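Local coordinates for flavodoxin-like domain (Synechococcus elongatus PCC 6301, PDB 3HLY), which probably binds a flavin cofactor such as FMN and passes electrons, as flavodoxins and related flavoprotein domains do, at residues Q19-G22 with R23-K27; E33-L37 with R38-P42. All blocks are in the same frame, centred on the assembly; numbering follows the deposited sequence.

Contact 1 of 2, residues Q19-G22 with R23-K27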
# COMPACT_ATOMS: atom_id res chain seq x y z
N GLN A 19 -0.50 4.93 -8.35
CA GLN A 19 -0.47 6.35 -8.70
C GLN A 19 -1.84 7.00 -8.48
O GLN A 19 -1.92 8.15 -8.05
CB GLN A 19 -0.07 6.53 -10.17
CG GLN A 19 1.42 6.55 -10.41
CD GLN A 19 1.75 6.47 -11.89
OE1 GLN A 19 0.93 6.80 -12.75
NE2 GLN A 19 2.97 6.04 -12.19
N ALA A 20 -2.90 6.27 -8.81
CA ALA A 20 -4.27 6.74 -8.65
C ALA A 20 -4.54 6.97 -7.15
O ALA A 20 -5.14 7.97 -6.77
CB ALA A 20 -5.23 5.71 -9.21
N ILE A 21 -4.13 6.04 -6.30
CA ILE A 21 -4.32 6.20 -4.86
C ILE A 21 -3.48 7.38 -4.40
O ILE A 21 -3.93 8.20 -3.59
CB ILE A 21 -3.88 4.94 -4.08
CG1 ILE A 21 -4.79 3.76 -4.40
CG2 ILE A 21 -3.95 5.16 -2.56
CD1 ILE A 21 -4.16 2.38 -4.03
N GLY A 22 -2.25 7.47 -4.92
CA GLY A 22 -1.36 8.56 -4.56
C GLY A 22 -1.94 9.92 -4.93
O GLY A 22 -1.84 10.89 -4.18
N ARG A 23 -2.58 10.01 -6.10
CA ARG A 23 -3.19 11.27 -6.54
C ARG A 23 -4.29 11.70 -5.56
O ARG A 23 -4.40 12.88 -5.20
CB ARG A 23 -3.83 11.08 -7.93
CG ARG A 23 -3.24 11.92 -9.03
CD ARG A 23 -3.84 11.52 -10.38
NE ARG A 23 -3.81 10.07 -10.55
CZ ARG A 23 -4.04 9.43 -11.69
NH1 ARG A 23 -4.32 10.10 -12.80
NH2 ARG A 23 -4.01 8.10 -11.72
N GLY A 24 -5.11 10.75 -5.14
CA GLY A 24 -6.18 11.06 -4.22
C GLY A 24 -5.59 11.58 -2.92
O GLY A 24 -6.08 12.55 -2.35
N LEU A 25 -4.52 10.93 -2.47
CA LEU A 25 -3.84 11.29 -1.24
C LEU A 25 -3.17 12.65 -1.21
O LEU A 25 -3.26 13.33 -0.19
CB LEU A 25 -2.80 10.22 -0.92
CG LEU A 25 -3.32 9.07 -0.09
CD1 LEU A 25 -2.27 7.97 -0.02
CD2 LEU A 25 -3.69 9.60 1.31
N VAL A 26 -2.48 13.05 -2.28
CA VAL A 26 -1.80 14.35 -2.26
C VAL A 26 -2.76 15.52 -2.35
O VAL A 26 -2.48 16.57 -1.80
CB VAL A 26 -0.72 14.49 -3.40
CG1 VAL A 26 0.40 13.51 -3.16
CG2 VAL A 26 -1.35 14.28 -4.76
N LYS A 27 -3.89 15.35 -3.03
CA LYS A 27 -4.88 16.42 -3.13
C LYS A 27 -5.34 16.87 -1.74
O LYS A 27 -5.70 18.04 -1.54
CB LYS A 27 -6.12 15.97 -3.92
CG LYS A 27 -5.88 15.77 -5.41
CD LYS A 27 -7.20 15.48 -6.12
CE LYS A 27 -6.96 15.10 -7.57
NZ LYS A 27 -6.15 16.12 -8.28

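Contact 2 of 2, residues E33-L37 with R38-P42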
# COMPACT_ATOMS: atom_id res chain seq x y z
N GLU A 33 4.96 9.01 0.26
CA GLU A 33 6.28 8.49 -0.02
C GLU A 33 6.15 7.17 -0.76
O GLU A 33 5.65 6.18 -0.22
CB GLU A 33 7.07 8.34 1.28
CG GLU A 33 8.51 7.90 1.10
CD GLU A 33 9.38 8.27 2.29
OE1 GLU A 33 9.00 7.96 3.44
OE2 GLU A 33 10.45 8.89 2.08
N MSE A 34 6.60 7.17 -2.01
CA MSE A 34 6.52 5.99 -2.86
C MSE A 34 7.83 5.22 -2.82
O MSE A 34 8.91 5.80 -2.83
CB MSE A 34 6.22 6.41 -4.29
CG MSE A 34 5.24 7.55 -4.35
SE MSE A 34 3.97 7.28 -5.75
CE MSE A 34 2.87 5.96 -4.89
N VAL A 35 7.71 3.90 -2.80
CA VAL A 35 8.86 3.02 -2.74
C VAL A 35 8.64 1.84 -3.67
O VAL A 35 7.52 1.35 -3.80
CB VAL A 35 9.05 2.53 -1.28
CG1 VAL A 35 9.87 1.25 -1.24
CG2 VAL A 35 9.72 3.62 -0.46
N ASP A 36 9.70 1.41 -4.34
CA ASP A 36 9.65 0.27 -5.25
C ASP A 36 10.27 -0.86 -4.46
O ASP A 36 11.46 -0.84 -4.16
CB ASP A 36 10.48 0.55 -6.51
CG ASP A 36 10.43 -0.59 -7.52
OD1 ASP A 36 9.70 -1.58 -7.29
OD2 ASP A 36 11.13 -0.48 -8.55
N LEU A 37 9.46 -1.86 -4.11
CA LEU A 37 9.92 -2.99 -3.32
C LEU A 37 11.04 -3.80 -4.01
O LEU A 37 11.89 -4.39 -3.34
CB LEU A 37 8.73 -3.87 -2.97
CG LEU A 37 7.59 -3.06 -2.30
CD1 LEU A 37 6.41 -3.96 -2.02
CD2 LEU A 37 8.08 -2.40 -1.02
N ARG A 38 11.02 -3.81 -5.34
CA ARG A 38 12.02 -4.52 -6.12
C ARG A 38 13.41 -3.94 -5.95
O ARG A 38 14.40 -4.64 -6.19
CB ARG A 38 11.72 -4.46 -7.62
CG ARG A 38 10.48 -5.13 -8.13
CD ARG A 38 10.47 -4.93 -9.63
NE ARG A 38 9.22 -5.34 -10.27
CZ ARG A 38 8.92 -6.59 -10.59
NH1 ARG A 38 9.78 -7.58 -10.34
NH2 ARG A 38 7.76 -6.85 -11.18
N ALA A 39 13.51 -2.68 -5.55
CA ALA A 39 14.83 -2.06 -5.45
C ALA A 39 15.14 -1.13 -4.27
O ALA A 39 16.28 -0.69 -4.13
CB ALA A 39 15.12 -1.33 -6.75
N VAL A 40 14.16 -0.82 -3.43
CA VAL A 40 14.40 0.10 -2.32
C VAL A 40 15.38 -0.43 -1.28
O VAL A 40 15.48 -1.63 -1.06
CB VAL A 40 13.08 0.47 -1.61
CG1 VAL A 40 12.52 -0.73 -0.88
CG2 VAL A 40 13.33 1.61 -0.64
N ASP A 41 16.09 0.49 -0.63
CA ASP A 41 17.05 0.13 0.41
C ASP A 41 16.31 -0.16 1.72
O ASP A 41 15.56 0.67 2.22
CB ASP A 41 18.05 1.27 0.62
N PRO A 42 16.54 -1.36 2.30
CA PRO A 42 15.91 -1.80 3.54
C PRO A 42 16.02 -0.85 4.74
O PRO A 42 15.05 -0.67 5.49
CB PRO A 42 16.59 -3.14 3.81
CG PRO A 42 16.87 -3.65 2.43
CD PRO A 42 17.42 -2.41 1.76
O HOH W 1 14.57 -3.98 -2.84

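Contact 1 of 2, residues Q19-G22 with R23-K27
Arg23 folds back along the turn before it, and the edge of its guanidinium comes to rest beside Ala20. The NH2 atom of Arg23 is 3.4 Å from Ala20 CA and 3.7 Å from Ala20 CB. The backbone N of Ala20 also lies at the edge of the guanidinium, in its plane. The contact is van der Waals in kind. A bend at chi3 (-48°) turns the end of the Arg23 chain back toward the start of the helix, and CB of the same residue sits over the carbonyl oxygens of Gln19 and Ala20.

A second pair, Ile21 and Leu25, lies one turn apart. The two side chains run side by side and point the same way, with Ile21 CG2 4.1 Å from Leu25 CD1. Ile21 CG2 stands opposite the backbone N about the first torsion, which places CG1 beside that N and leaves CG2 to meet Leu25.

All of this sits on helix 14-27, the crossover helix of the beta-alpha-beta unit formed with strands 3-7 and 32-36 in the flavodoxin-like fold. Leu25 reaches Val3, Ile5 and Val32 of those strands and Leu138 of helix 125-144. Ala20 and Ile21 both touch Cys131 of that same helix.

Four successive i to i+4 backbone bonds set the spacing. Arg23 N donates to Gln19 O at 2.8 Å, and Gly24 N to Ala20 O at 3.2 Å. Leu25 N reaches Ile21 O at 3.0 Å. Val26 N meets Gly22 O at 2.9 Å, and both methyls of Val26 pack against that oxygen.

Contact 2 of 2, residues E33-L37 with R38-P42
Val35 and Val40 make the apolar part of this contact, their side chains crossing at about a right angle. Val35 CG1 is 3.3 Å from both CB and CG1 of Val40, a tight approach. Val40 CG1 stands between its own backbone N and carbonyl carbon (chi1 69°), where it meets Val35 CG1 and Asp36 O. Val35 also touches Leu45 of helix 42-51.

The backbone bonds converge on Asp36 O, which accepts twice. Val40 N lies nearly in line with the C=O bond at 2.8 Å. Ala39 N comes from above the carbonyl plane at 3.1 Å. A water donates to Leu37 O and to Val40 O, bridging the turn.

The Asp36 carboxylate supplies the side-chain bond. Arg38 N donates to Asp36 OD1 at 3.2 Å from above the carboxylate plane, and OD1 also packs on Arg38 CB. Asp36 OD2 is hydrogen-bonded to Ser9 OG, while Arg38 NE is hydrogen-bonded to Ser9 O. With an alanine at Asp36, Arg38 N and Ser9 OG would probably lose this partner, and the start of the turn would be less firmly held.

The hydrogen bond from Arg38 N, two residues after Asp36, to its carboxylate closes an Asx turn. This turn lies where strand 32-36, an outermost strand of the parallel sheet, passes into the loop before helix 42-51, as in a doubly wound flavodoxin-like fold.

Contact 1 closes before contact 2 opens, and the two follow in series along the chain. Their centres are about 18 Å apart. The nearest atoms are about 5 Å apart, and the contacts do not touch. Contact 1 lies on helix 14-27, and contact 2 begins on the next regular element, strand 32-36. That strand is at an edge of the parallel sheet, with strand 3-7 beside it. Contact 1 thus belongs to the crossover helix between these two strands, whereas contact 2 leads out of the second strand toward helix 42-51. Together they cover successive steps of the alternating helix and strand pattern of a flavodoxin-like domain.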